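Local coordinates for protein MmcR (Streptomyces lavendulae, PDB 3GWZ) that methylates the 6-hydroxy group of demethylated mitomycins, transferring the methyl of S-adenosyl-L-methionine to form mitomycin A or B, at residues L278-D283 against V327-A332; D307-E312 against R334-F339; R141-L146 against D322-V327. All blocks are in the same frame, centred on the assembly; numbering follows the deposited sequence.

Interaction 1. Residues L278-D283 against V327-A332; sequences LHDWDD and VLVGGA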
ATOM      1  N   LEU A 278     -20.294  24.173  12.672  1.00 12.23           N
ATOM      2  CA  LEU A 278     -21.051  24.803  13.747  1.00 13.68           C
ATOM      3  C   LEU A 278     -21.075  23.945  15.005  1.00 14.01           C
ATOM      4  O   LEU A 278     -21.144  24.471  16.107  1.00 12.13           O
ATOM      5  CB  LEU A 278     -22.472  25.150  13.302  1.00 13.02           C
ATOM      6  CG  LEU A 278     -22.511  26.165  12.161  1.00 14.97           C
ATOM      7  CD1 LEU A 278     -23.950  26.484  11.787  1.00 17.39           C
ATOM      8  CD2 LEU A 278     -21.747  27.439  12.552  1.00 13.20           C
ATOM      9  N   HIS A 279     -21.003  22.626  14.852  1.00 12.19           N
ATOM     10  CA  HIS A 279     -21.034  21.771  16.035  1.00 13.17           C
ATOM     11  C   HIS A 279     -19.746  21.836  16.873  1.00 13.11           C
ATOM     12  O   HIS A 279     -19.689  21.287  17.980  1.00 12.43           O
ATOM     13  CB  HIS A 279     -21.460  20.336  15.690  1.00 13.67           C
ATOM     14  CG  HIS A 279     -20.434  19.543  14.942  1.00 13.00           C
ATOM     15  ND1 HIS A 279     -20.612  18.209  14.639  1.00 14.75           N
ATOM     16  CD2 HIS A 279     -19.213  19.877  14.460  1.00 13.03           C
ATOM     17  CE1 HIS A 279     -19.553  17.759  13.989  1.00 14.85           C
ATOM     18  NE2 HIS A 279     -18.687  18.750  13.869  1.00 14.25           N
ATOM     19  N   ASP A 280     -18.733  22.532  16.363  1.00 11.56           N
ATOM     20  CA  ASP A 280     -17.520  22.795  17.138  1.00 10.36           C
ATOM     21  C   ASP A 280     -17.688  23.942  18.122  1.00 11.38           C
ATOM     22  O   ASP A 280     -16.846  24.116  19.000  1.00 12.25           O
ATOM     23  CB  ASP A 280     -16.351  23.160  16.227  1.00 10.71           C
ATOM     24  CG  ASP A 280     -15.972  22.041  15.289  1.00 13.55           C
ATOM     25  OD1 ASP A 280     -16.292  20.872  15.586  1.00 13.49           O
ATOM     26  OD2 ASP A 280     -15.352  22.337  14.255  1.00 12.69           O
ATOM     27  N   TRP A 281     -18.757  24.729  17.967  1.00 13.24           N
ATOM     28  CA  TRP A 281     -18.859  26.029  18.643  1.00 14.41           C
ATOM     29  C   TRP A 281     -20.058  26.166  19.584  1.00 16.93           C
ATOM     30  O   TRP A 281     -21.112  25.574  19.347  1.00 13.02           O
ATOM     31  CB  TRP A 281     -18.880  27.153  17.591  1.00 11.99           C
ATOM     32  CG  TRP A 281     -17.664  27.113  16.693  1.00 12.82           C
ATOM     33  CD1 TRP A 281     -17.584  26.586  15.425  1.00 12.02           C
ATOM     34  CD2 TRP A 281     -16.350  27.579  17.018  1.00 13.83           C
ATOM     35  NE1 TRP A 281     -16.295  26.706  14.947  1.00 13.84           N
ATOM     36  CE2 TRP A 281     -15.522  27.312  15.905  1.00 14.17           C
ATOM     37  CE3 TRP A 281     -15.787  28.192  18.147  1.00 15.05           C
ATOM     38  CZ2 TRP A 281     -14.169  27.643  15.891  1.00 13.46           C
ATOM     39  CZ3 TRP A 281     -14.455  28.529  18.123  1.00 14.51           C
ATOM     40  CH2 TRP A 281     -13.656  28.252  17.008  1.00 14.64           C
ATOM     41  N   ASP A 282     -19.903  26.958  20.646  1.00 16.89           N
ATOM     42  CA  ASP A 282     -21.036  27.223  21.542  1.00 18.17           C
ATOM     43  C   ASP A 282     -22.028  28.185  20.890  1.00 16.16           C
ATOM     44  O   ASP A 282     -21.781  28.694  19.793  1.00 16.99           O
ATOM     45  CB  ASP A 282     -20.587  27.713  22.936  1.00 16.28           C
ATOM     46  CG  ASP A 282     -19.912  29.082  22.906  1.00 20.37           C
ATOM     47  OD1 ASP A 282     -20.116  29.859  21.953  1.00 17.85           O
ATOM     48  OD2 ASP A 282     -19.163  29.380  23.858  1.00 21.95           O
ATOM     49  N   ASP A 283     -23.156  28.423  21.555  1.00 14.65           N
ATOM     50  CA  ASP A 283     -24.231  29.215  20.954  1.00 15.26           C
ATOM     51  C   ASP A 283     -23.769  30.604  20.532  1.00 19.44           C
ATOM     52  O   ASP A 283     -24.043  31.040  19.415  1.00 17.97           O
ATOM     53  CB  ASP A 283     -25.427  29.326  21.909  1.00 23.94           C
ATOM     54  CG  ASP A 283     -26.176  28.015  22.066  1.00 25.93           C
ATOM     55  OD1 ASP A 283     -25.837  27.028  21.372  1.00 20.80           O
ATOM     56  OD2 ASP A 283     -27.110  27.967  22.893  1.00 27.47           O
ATOM     57  N   VAL A 327     -15.080  17.251  24.593  1.00 13.46           N
ATOM     58  CA  VAL A 327     -13.717  17.099  25.063  1.00 10.20           C
ATOM     59  C   VAL A 327     -12.698  17.914  24.254  1.00 13.07           C
ATOM     60  O   VAL A 327     -11.848  18.600  24.826  1.00 13.14           O
ATOM     61  CB  VAL A 327     -13.359  15.593  25.082  1.00 13.36           C
ATOM     62  CG1 VAL A 327     -11.865  15.376  25.129  1.00 17.88           C
ATOM     63  CG2 VAL A 327     -14.058  14.941  26.256  1.00 11.04           C
ATOM     64  N   LEU A 328     -12.793  17.865  22.929  1.00  9.52           N
ATOM     65  CA  LEU A 328     -11.769  18.476  22.091  1.00 11.67           C
ATOM     66  C   LEU A 328     -11.905  19.996  21.986  1.00 11.10           C
ATOM     67  O   LEU A 328     -10.926  20.720  22.126  1.00 11.10           O
ATOM     68  CB  LEU A 328     -11.779  17.876  20.682  1.00  8.02           C
ATOM     69  CG  LEU A 328     -11.404  16.396  20.562  1.00  9.06           C
ATOM     70  CD1 LEU A 328     -11.414  15.985  19.098  1.00 14.35           C
ATOM     71  CD2 LEU A 328     -10.038  16.146  21.178  1.00 11.14           C
ATOM     72  N   VAL A 329     -13.113  20.466  21.710  1.00 11.30           N
ATOM     73  CA  VAL A 329     -13.320  21.884  21.411  1.00 12.42           C
ATOM     74  C   VAL A 329     -14.504  22.504  22.147  1.00 10.77           C
ATOM     75  O   VAL A 329     -14.896  23.641  21.862  1.00 14.07           O
ATOM     76  CB  VAL A 329     -13.496  22.120  19.877  1.00 11.97           C
ATOM     77  CG1 VAL A 329     -12.220  21.752  19.123  1.00 10.56           C
ATOM     78  CG2 VAL A 329     -14.697  21.343  19.339  1.00 12.75           C
ATOM     79  N   GLY A 330     -15.069  21.772  23.099  1.00  9.51           N
ATOM     80  CA  GLY A 330     -16.223  22.258  23.827  1.00 10.36           C
ATOM     81  C   GLY A 330     -17.462  22.417  22.965  1.00 13.66           C
ATOM     82  O   GLY A 330     -18.350  23.215  23.272  1.00 14.45           O
ATOM     83  N   GLY A 331     -17.528  21.648  21.886  1.00  9.74           N
ATOM     84  CA  GLY A 331     -18.685  21.659  21.012  1.00 14.26           C
ATOM     85  C   GLY A 331     -19.806  20.756  21.481  1.00 14.88           C
ATOM     86  O   GLY A 331     -19.771  20.226  22.584  1.00 13.82           O
ATOM     87  N   ALA A 332     -20.807  20.583  20.622  1.00 14.79           N
ATOM     88  CA  ALA A 332     -21.997  19.806  20.941  1.00 13.39           C
ATOM     89  C   ALA A 332     -22.830  19.661  19.681  1.00 13.60           C
ATOM     90  O   ALA A 332     -22.886  20.576  18.862  1.00 15.83           O
ATOM     91  CB  ALA A 332     -22.824  20.505  22.019  1.00 13.70           C
TER
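Gly331 lies 4.2 Å from Asp280, CA to CA, and Ala332 lies 5.4 Å from His279 by the same measure, so the chain leaving helix 316-329 runs close against the 3-10 turn 278-280. One hydrogen bond ties the two backbones: Ala332 N donates to His279 O over 3.0 Å, with 149° at the hydrogen and the donor tilted 18° from the carbonyl plane. Gly331 CA touches that same oxygen in a CA-H...O contact of 3.2 Å, an approach made possible by a residue without a side chain. Gly330, with a phi of 66°, swings the chain out of the helical course just before. The 278-280 turn follows strand 271-275 of the Rossmann-like fold of class I methyltransferases and leads into helix 283-296; the segment holds His279, the inferred proton acceptor, and two residues of the S-adenosyl-L-homocysteine pocket, Asp280 and Trp281. Among the side chains, Val329 does most of the touching. Its CG2 comes within 3.5 Å of Asp280 O, and the same methyl reaches the Asp280 side chain at CB, 4.0 Å away, the two groups meeting at a slant. Asp280 CB in turn sits 3.7 Å above one face of the Trp281 ring, displaced from the ring centre. Of the His279 side chain, only CB meets the other segment, against Ala332 O at 3.5 Å; with CG set between the backbone N and carbonyl carbon, its ring swings off from the 327-332 segment, and ND1 is hydrogen-bonded to Glu333 OE1. Gly331 O accepts a hydrogen bond from Arg90 of the second subunit.

Interaction 2. Residues D307-E312 against R334-F339; sequences DNLIDE and RSESEF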
ATOM      1  N   ASP A 307     -24.749  19.060   9.019  1.00 16.15           N
ATOM      2  CA  ASP A 307     -24.202  18.590  10.287  1.00 16.35           C
ATOM      3  C   ASP A 307     -24.979  17.413  10.852  1.00 20.19           C
ATOM      4  O   ASP A 307     -25.977  16.970  10.274  1.00 16.78           O
ATOM      5  CB  ASP A 307     -24.110  19.741  11.304  1.00 14.92           C
ATOM      6  CG  ASP A 307     -22.728  19.841  11.954  1.00 21.22           C
ATOM      7  OD1 ASP A 307     -22.115  18.782  12.215  1.00 22.11           O
ATOM      8  OD2 ASP A 307     -22.249  20.976  12.202  1.00 18.63           O
ATOM      9  N   ASN A 308     -24.480  16.885  11.963  1.00 16.31           N
ATOM     10  CA  ASN A 308     -25.143  15.801  12.656  1.00 18.51           C
ATOM     11  C   ASN A 308     -26.314  16.399  13.422  1.00 20.41           C
ATOM     12  O   ASN A 308     -26.129  17.323  14.208  1.00 28.21           O
ATOM     13  CB  ASN A 308     -24.153  15.108  13.600  1.00 17.18           C
ATOM     14  CG  ASN A 308     -22.881  14.652  12.883  1.00 16.51           C
ATOM     15  OD1 ASN A 308     -22.942  14.106  11.785  1.00 18.78           O
ATOM     16  ND2 ASN A 308     -21.726  14.883  13.502  1.00 13.62           N
ATOM     17  N   LEU A 309     -27.522  15.910  13.175  1.00 16.57           N
ATOM     18  CA  LEU A 309     -28.677  16.415  13.908  1.00 20.76           C
ATOM     19  C   LEU A 309     -29.165  15.411  14.938  1.00 21.64           C
ATOM     20  O   LEU A 309     -29.302  14.228  14.644  1.00 22.56           O
ATOM     21  CB  LEU A 309     -29.821  16.803  12.966  1.00 21.93           C
ATOM     22  CG  LEU A 309     -29.882  18.297  12.623  1.00 26.29           C
ATOM     23  CD1 LEU A 309     -28.570  18.752  12.033  1.00 26.02           C
ATOM     24  CD2 LEU A 309     -31.024  18.595  11.674  1.00 31.09           C
ATOM     25  N   ILE A 310     -29.427  15.905  16.143  1.00 17.66           N
ATOM     26  CA  ILE A 310     -29.981  15.093  17.219  1.00 18.58           C
ATOM     27  C   ILE A 310     -31.494  15.021  17.080  1.00 27.37           C
ATOM     28  O   ILE A 310     -32.172  16.054  17.094  1.00 23.74           O
ATOM     29  CB  ILE A 310     -29.683  15.726  18.583  1.00 18.75           C
ATOM     30  CG1 ILE A 310     -28.172  15.796  18.813  1.00 16.90           C
ATOM     31  CG2 ILE A 310     -30.413  14.965  19.709  1.00 22.97           C
ATOM     32  CD1 ILE A 310     -27.518  14.436  18.856  1.00 16.71           C
ATOM     33  N   ASP A 311     -32.014  13.808  16.931  1.00 22.50           N
ATOM     34  CA  ASP A 311     -33.452  13.601  16.890  1.00 33.24           C
ATOM     35  C   ASP A 311     -33.926  12.947  18.182  1.00 33.01           C
ATOM     36  O   ASP A 311     -33.237  13.000  19.206  1.00 23.26           O
ATOM     37  CB  ASP A 311     -33.868  12.780  15.662  1.00 31.28           C
ATOM     38  CG  ASP A 311     -33.273  11.386  15.654  1.00 26.30           C
ATOM     39  OD1 ASP A 311     -32.793  10.924  16.710  1.00 32.10           O
ATOM     40  OD2 ASP A 311     -33.290  10.744  14.582  1.00 41.78           O
ATOM     41  N   GLU A 312     -35.094  12.316  18.126  1.00 27.39           N
ATOM     42  CA  GLU A 312     -35.758  11.829  19.329  1.00 28.17           C
ATOM     43  C   GLU A 312     -35.060  10.628  19.955  1.00 23.33           C
ATOM     44  O   GLU A 312     -35.107  10.448  21.165  1.00 30.44           O
ATOM     45  CB  GLU A 312     -37.226  11.501  19.031  1.00 38.35           C
ATOM     46  CG  GLU A 312     -38.080  12.721  18.690  1.00 45.82           C
ATOM     47  CD  GLU A 312     -37.555  13.502  17.487  1.00 60.11           C
ATOM     48  OE1 GLU A 312     -37.052  12.869  16.529  1.00 52.74           O
ATOM     49  OE2 GLU A 312     -37.647  14.750  17.499  1.00 59.69           O
ATOM     50  N   ARG A 334     -26.525  19.407  17.895  1.00 14.90           N
ATOM     51  CA  ARG A 334     -27.773  20.107  18.150  1.00 17.35           C
ATOM     52  C   ARG A 334     -28.930  19.458  17.385  1.00 18.24           C
ATOM     53  O   ARG A 334     -28.712  18.769  16.383  1.00 18.02           O
ATOM     54  CB  ARG A 334     -27.644  21.574  17.726  1.00 13.47           C
ATOM     55  CG  ARG A 334     -26.832  22.453  18.686  1.00 15.60           C
ATOM     56  CD  ARG A 334     -26.572  23.817  18.044  1.00 18.05           C
ATOM     57  NE  ARG A 334     -25.772  24.688  18.893  1.00 16.05           N
ATOM     58  CZ  ARG A 334     -24.465  24.883  18.748  1.00 19.52           C
ATOM     59  NH1 ARG A 334     -23.796  24.268  17.768  1.00 14.50           N
ATOM     60  NH2 ARG A 334     -23.828  25.706  19.575  1.00 15.04           N
ATOM     61  N   SER A 335     -30.148  19.673  17.875  1.00 14.97           N
ATOM     62  CA  SER A 335     -31.361  19.299  17.150  1.00 18.58           C
ATOM     63  C   SER A 335     -31.673  20.391  16.132  1.00 20.52           C
ATOM     64  O   SER A 335     -31.111  21.482  16.197  1.00 17.72           O
ATOM     65  CB  SER A 335     -32.540  19.164  18.114  1.00 21.67           C
ATOM     66  OG  SER A 335     -32.973  20.439  18.554  1.00 20.80           O
ATOM     67  N   GLU A 336     -32.566  20.107  15.190  1.00 20.73           N
ATOM     68  CA  GLU A 336     -32.949  21.132  14.223  1.00 21.54           C
ATOM     69  C   GLU A 336     -33.565  22.355  14.909  1.00 18.70           C
ATOM     70  O   GLU A 336     -33.310  23.476  14.504  1.00 20.05           O
ATOM     71  CB  GLU A 336     -33.898  20.569  13.159  1.00 25.51           C
ATOM     72  CG  GLU A 336     -34.222  21.551  12.048  1.00 27.91           C
ATOM     73  CD  GLU A 336     -35.089  20.948  10.947  1.00 36.67           C
ATOM     74  OE1 GLU A 336     -34.856  19.780  10.560  1.00 38.33           O
ATOM     75  OE2 GLU A 336     -36.000  21.652  10.466  1.00 37.26           O
ATOM     76  N   SER A 337     -34.366  22.138  15.950  1.00 19.81           N
ATOM     77  CA  SER A 337     -35.004  23.252  16.646  1.00 24.22           C
ATOM     78  C   SER A 337     -33.981  24.111  17.378  1.00 25.45           C
ATOM     79  O   SER A 337     -34.121  25.333  17.466  1.00 17.17           O
ATOM     80  CB  SER A 337     -36.083  22.764  17.621  1.00 26.96           C
ATOM     81  OG  SER A 337     -35.532  21.975  18.657  1.00 31.43           O
ATOM     82  N   GLU A 338     -32.948  23.475  17.913  1.00 21.59           N
ATOM     83  CA  GLU A 338     -31.852  24.232  18.503  1.00 21.39           C
ATOM     84  C   GLU A 338     -31.137  25.094  17.461  1.00 17.62           C
ATOM     85  O   GLU A 338     -30.842  26.267  17.710  1.00 20.59           O
ATOM     86  CB  GLU A 338     -30.892  23.296  19.251  1.00 19.97           C
ATOM     87  CG  GLU A 338     -31.432  22.919  20.631  1.00 23.15           C
ATOM     88  CD  GLU A 338     -30.718  21.735  21.262  1.00 27.25           C
ATOM     89  OE1 GLU A 338     -30.014  20.995  20.545  1.00 21.10           O
ATOM     90  OE2 GLU A 338     -30.872  21.544  22.482  1.00 30.18           O
ATOM     91  N   PHE A 339     -30.867  24.531  16.284  1.00 16.00           N
ATOM     92  CA  PHE A 339     -30.263  25.322  15.222  1.00 16.42           C
ATOM     93  C   PHE A 339     -31.202  26.469  14.825  1.00 19.72           C
ATOM     94  O   PHE A 339     -30.766  27.608  14.651  1.00 16.76           O
ATOM     95  CB  PHE A 339     -29.950  24.466  13.989  1.00 12.07           C
ATOM     96  CG  PHE A 339     -28.577  23.846  14.004  1.00 18.43           C
ATOM     97  CD1 PHE A 339     -27.441  24.635  14.116  1.00 24.23           C
ATOM     98  CD2 PHE A 339     -28.425  22.473  13.888  1.00 26.08           C
ATOM     99  CE1 PHE A 339     -26.176  24.058  14.130  1.00 22.28           C
ATOM    100  CE2 PHE A 339     -27.162  21.892  13.893  1.00 24.95           C
ATOM    101  CZ  PHE A 339     -26.041  22.687  14.010  1.00 16.61           C
TER
HETATM  102  O   HOH W   1     -24.895  19.181  15.269  1.00 18.59           O
HETATM  103  O   HOH W   2     -33.618  17.351  15.091  1.00 24.32           O
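Just beyond strand 302-308 of the methyltransferase sheet, Leu309 and Ile310 meet the N-terminus of helix 336-344 at Arg334 and Ser335. Ile310 N donates to Arg334 O over 3.0 Å in a nearly straight bond, 171° at the hydrogen, although the donor stands 46° out of the carbonyl plane. Leu309 CA adds a CA-H...O contact to the same oxygen at 3.4 Å. A water then spans the next pair, giving a hydrogen bond to Ile310 O at 2.8 Å and taking one from Glu336 N at 3.0 Å, so that this first-turn amide has a partner. Leu309 splits its methyls: CD1 lies 3.9 Å from Phe339 CE2, while CD2 rests against Glu336 CB at 3.8 Å. Glu336 is extended (chi1 -174°), which carries its carboxylate past that methyl, and OE1 bonds to Ser353 OG. Arg334 CB covers one face of the Phe339 ring near its rim. The strand segment also holds the substrate-binding Asn308 beside Asp307, whose OD2 makes a weak hydrogen bond to His279 N. Ser335 is the N-cap; its N donates to Glu338 OE1 over 3.0 Å, the bond from cap amide to third helical side chain that forms one half of a capping box.

Interaction 3. Residues R141-L146 against D322-V327; sequences RAWEQL and DLLLLV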
ATOM      1  N   ARG A 141      -5.135  12.183  26.255  1.00 12.35           N
ATOM      2  CA  ARG A 141      -5.064  12.997  27.476  1.00 14.49           C
ATOM      3  C   ARG A 141      -6.256  13.931  27.659  1.00 13.03           C
ATOM      4  O   ARG A 141      -6.623  14.268  28.787  1.00 13.16           O
ATOM      5  CB  ARG A 141      -3.757  13.788  27.598  1.00 15.65           C
ATOM      6  CG  ARG A 141      -3.540  14.249  29.043  1.00 17.03           C
ATOM      7  CD  ARG A 141      -2.217  14.948  29.288  1.00 25.49           C
ATOM      8  NE  ARG A 141      -1.081  14.040  29.173  1.00 30.75           N
ATOM      9  CZ  ARG A 141      -0.042  14.039  30.000  1.00 29.97           C
ATOM     10  NH1 ARG A 141      -0.003  14.890  31.022  1.00 28.23           N
ATOM     11  NH2 ARG A 141       0.955  13.182  29.807  1.00 28.58           N
ATOM     12  N   ALA A 142      -6.875  14.353  26.566  1.00 13.58           N
ATOM     13  CA  ALA A 142      -8.084  15.156  26.706  1.00 13.00           C
ATOM     14  C   ALA A 142      -9.153  14.353  27.438  1.00 12.80           C
ATOM     15  O   ALA A 142      -9.898  14.893  28.268  1.00 13.85           O
ATOM     16  CB  ALA A 142      -8.586  15.638  25.327  1.00 12.06           C
ATOM     17  N   TRP A 143      -9.210  13.048  27.157  1.00 12.43           N
ATOM     18  CA  TRP A 143     -10.159  12.149  27.827  1.00 10.37           C
ATOM     19  C   TRP A 143      -9.803  11.925  29.299  1.00 11.15           C
ATOM     20  O   TRP A 143     -10.683  11.691  30.136  1.00 10.05           O
ATOM     21  CB  TRP A 143     -10.258  10.806  27.082  1.00 11.56           C
ATOM     22  CG  TRP A 143     -11.005  10.993  25.806  1.00 11.52           C
ATOM     23  CD1 TRP A 143     -10.481  11.204  24.563  1.00 12.24           C
ATOM     24  CD2 TRP A 143     -12.424  11.064  25.665  1.00  9.47           C
ATOM     25  NE1 TRP A 143     -11.492  11.381  23.649  1.00 11.48           N
ATOM     26  CE2 TRP A 143     -12.696  11.293  24.299  1.00 10.61           C
ATOM     27  CE3 TRP A 143     -13.493  10.931  26.559  1.00  9.37           C
ATOM     28  CZ2 TRP A 143     -13.996  11.405  23.802  1.00 10.92           C
ATOM     29  CZ3 TRP A 143     -14.793  11.042  26.064  1.00 14.66           C
ATOM     30  CH2 TRP A 143     -15.029  11.273  24.693  1.00 10.67           C
ATOM     31  N   GLU A 144      -8.515  11.992  29.605  1.00 12.72           N
ATOM     32  CA  GLU A 144      -8.060  11.919  30.994  1.00 11.08           C
ATOM     33  C   GLU A 144      -8.830  12.929  31.839  1.00 11.99           C
ATOM     34  O   GLU A 144      -9.200  12.648  32.976  1.00 13.30           O
ATOM     35  CB  GLU A 144      -6.564  12.217  31.056  1.00 10.57           C
ATOM     36  CG  GLU A 144      -5.944  12.129  32.458  1.00 15.38           C
ATOM     37  CD  GLU A 144      -4.582  12.773  32.503  1.00 18.30           C
ATOM     38  OE1 GLU A 144      -3.638  12.224  31.893  1.00 18.33           O
ATOM     39  OE2 GLU A 144      -4.460  13.846  33.128  1.00 19.85           O
ATOM     40  N   GLN A 145      -9.087  14.102  31.257  1.00  9.98           N
ATOM     41  CA  GLN A 145      -9.688  15.218  31.973  1.00 11.93           C
ATOM     42  C   GLN A 145     -11.169  15.409  31.623  1.00 12.65           C
ATOM     43  O   GLN A 145     -11.691  16.525  31.690  1.00 11.72           O
ATOM     44  CB  GLN A 145      -8.886  16.498  31.701  1.00 11.06           C
ATOM     45  CG  GLN A 145      -7.465  16.434  32.252  1.00 13.31           C
ATOM     46  CD  GLN A 145      -7.458  16.461  33.763  1.00 17.60           C
ATOM     47  OE1 GLN A 145      -8.229  17.202  34.366  1.00 21.77           O
ATOM     48  NE2 GLN A 145      -6.587  15.662  34.383  1.00 20.18           N
ATOM     49  N   LEU A 146     -11.840  14.322  31.256  1.00 10.90           N
ATOM     50  CA  LEU A 146     -13.280  14.367  30.979  1.00 10.84           C
ATOM     51  C   LEU A 146     -14.067  14.986  32.129  1.00 12.49           C
ATOM     52  O   LEU A 146     -15.022  15.723  31.908  1.00  8.89           O
ATOM     53  CB  LEU A 146     -13.833  12.968  30.668  1.00 12.63           C
ATOM     54  CG  LEU A 146     -15.338  12.875  30.369  1.00  9.17           C
ATOM     55  CD1 LEU A 146     -15.730  13.789  29.179  1.00 11.19           C
ATOM     56  CD2 LEU A 146     -15.731  11.441  30.061  1.00 11.32           C
ATOM     57  N   ASP A 322     -20.748  13.347  19.960  1.00 12.77           N
ATOM     58  CA  ASP A 322     -21.121  14.540  20.718  1.00 14.48           C
ATOM     59  C   ASP A 322     -20.184  14.751  21.912  1.00 13.16           C
ATOM     60  O   ASP A 322     -19.778  15.872  22.208  1.00 12.62           O
ATOM     61  CB  ASP A 322     -22.560  14.427  21.225  1.00 10.95           C
ATOM     62  CG  ASP A 322     -22.940  15.575  22.150  1.00 17.05           C
ATOM     63  OD1 ASP A 322     -23.262  16.679  21.635  1.00 16.22           O
ATOM     64  OD2 ASP A 322     -22.918  15.373  23.389  1.00 14.58           O
ATOM     65  N   LEU A 323     -19.868  13.663  22.611  1.00 12.27           N
ATOM     66  CA  LEU A 323     -18.965  13.723  23.761  1.00 11.89           C
ATOM     67  C   LEU A 323     -17.526  14.051  23.337  1.00 12.32           C
ATOM     68  O   LEU A 323     -16.832  14.771  24.031  1.00 13.66           O
ATOM     69  CB  LEU A 323     -19.007  12.410  24.563  1.00  9.83           C
ATOM     70  CG  LEU A 323     -18.516  12.527  26.013  1.00 13.62           C
ATOM     71  CD1 LEU A 323     -19.400  13.498  26.805  1.00 13.76           C
ATOM     72  CD2 LEU A 323     -18.473  11.158  26.681  1.00 14.83           C
ATOM     73  N   LEU A 324     -17.083  13.517  22.201  1.00  9.43           N
ATOM     74  CA  LEU A 324     -15.779  13.884  21.641  1.00  9.53           C
ATOM     75  C   LEU A 324     -15.702  15.403  21.342  1.00  9.65           C
ATOM     76  O   LEU A 324     -14.683  16.053  21.618  1.00 11.38           O
ATOM     77  CB  LEU A 324     -15.473  13.075  20.365  1.00  9.80           C
ATOM     78  CG  LEU A 324     -14.124  13.368  19.672  1.00 12.15           C
ATOM     79  CD1 LEU A 324     -12.933  12.944  20.533  1.00  8.65           C
ATOM     80  CD2 LEU A 324     -14.012  12.723  18.281  1.00 13.64           C
ATOM     81  N   LEU A 325     -16.771  15.966  20.784  1.00  9.85           N
ATOM     82  CA  LEU A 325     -16.786  17.403  20.513  1.00 11.88           C
ATOM     83  C   LEU A 325     -16.592  18.189  21.803  1.00 11.20           C
ATOM     84  O   LEU A 325     -15.862  19.190  21.844  1.00 13.50           O
ATOM     85  CB  LEU A 325     -18.110  17.816  19.861  1.00 10.86           C
ATOM     86  CG  LEU A 325     -18.353  17.322  18.434  1.00 13.01           C
ATOM     87  CD1 LEU A 325     -19.807  17.578  18.035  1.00 12.61           C
ATOM     88  CD2 LEU A 325     -17.403  18.010  17.475  1.00 15.84           C
ATOM     89  N   LEU A 326     -17.257  17.736  22.858  1.00 11.02           N
ATOM     90  CA  LEU A 326     -17.154  18.391  24.162  1.00 12.47           C
ATOM     91  C   LEU A 326     -15.703  18.419  24.617  1.00 13.14           C
ATOM     92  O   LEU A 326     -15.149  19.462  24.969  1.00 11.32           O
ATOM     93  CB  LEU A 326     -18.011  17.647  25.185  1.00 12.03           C
ATOM     94  CG  LEU A 326     -17.742  17.962  26.660  1.00 14.64           C
ATOM     95  CD1 LEU A 326     -18.206  19.364  26.980  1.00 12.58           C
ATOM     96  CD2 LEU A 326     -18.440  16.939  27.557  1.00 13.49           C
ATOM     97  N   VAL A 327     -15.080  17.251  24.593  1.00 13.46           N
ATOM     98  CA  VAL A 327     -13.717  17.099  25.063  1.00 10.20           C
ATOM     99  C   VAL A 327     -12.698  17.914  24.254  1.00 13.07           C
ATOM    100  O   VAL A 327     -11.848  18.600  24.826  1.00 13.14           O
ATOM    101  CB  VAL A 327     -13.359  15.593  25.082  1.00 13.36           C
ATOM    102  CG1 VAL A 327     -11.865  15.376  25.129  1.00 17.88           C
ATOM    103  CG2 VAL A 327     -14.058  14.941  26.256  1.00 11.04           C
TER
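Trp143 and Val327 carry the centre of this contact between helix 137-144, with the start of helix 146-152, and helix 316-329; it is apolar and has no hydrogen bond from one segment to the other. The aromatic component is a CH-pi interaction: Val327 CG2 stands 3.9 Å from the centroid of the six-membered ring of Trp143 and 9° off the ring normal, hence over the face. Leu323 CD2 approaches the same ring differently, at the edge and near its plane, 3.7 Å from Trp143 CZ3. Leu324 comes in obliquely with its CA, 3.7 Å from Trp143 CZ2, and lays its CD1 alongside CZ2 and NE1. The indole is thus met by Leu323, Leu324 and Val327 of the other helix, and its chi1 of -73° sets CG beside the backbone N, with the ring reaching toward that helix.

Purely aliphatic contacts fill in around it. Val327 divides its two methyls: with CG1 anti to the backbone N (chi1 162°), that branch presses on Ala142 CB at 3.3 Å, tighter than usual van der Waals contact, while CG2 also meets Leu146 CD1 at 3.6 Å. Leu146 CD2 reaches more loosely to Leu323 CD2 at 4.4 Å.

Polar groups lie on the side of the first segment that faces the second subunit. Gln145 NE2 donates to Glu144 OE2 over 3.1 Å, and the Glu144 carboxylate pairs with Arg141 of the second subunit, as Arg141 does with Glu144 there. On the other helix, Asp322 forms a salt bridge with Arg90 of the second subunit. These intersubunit pairs set the intrachain helix packing beside the dimer interface, consistent with the homodimer of COMT-type O-methyltransferases.

How the interactions relate
Helix 316-329 connects interactions 1 and 3, whose centres are 11 Å apart: they share Val327, and Gly331 N probably bonds to Leu325 O at 3.0 Å. Interactions 1 and 2, 14 Å apart between centres, meet through Arg334, whose NH2 forms a probable hydrogen bond to Trp281 O at 2.7 Å and a salt bridge to Asp283 OD1 at 3.0 Å. Around the active site, interaction 1 supplies His279, the inferred proton acceptor, and the cofactor-pocket residues Asp280 and Trp281, and interaction 2 supplies the substrate-binding Asn308, about 4 Å from His279 between side chains. The Leu324 side chain of interaction 3 lies about 9 Å from that of His279. All three touch the second subunit.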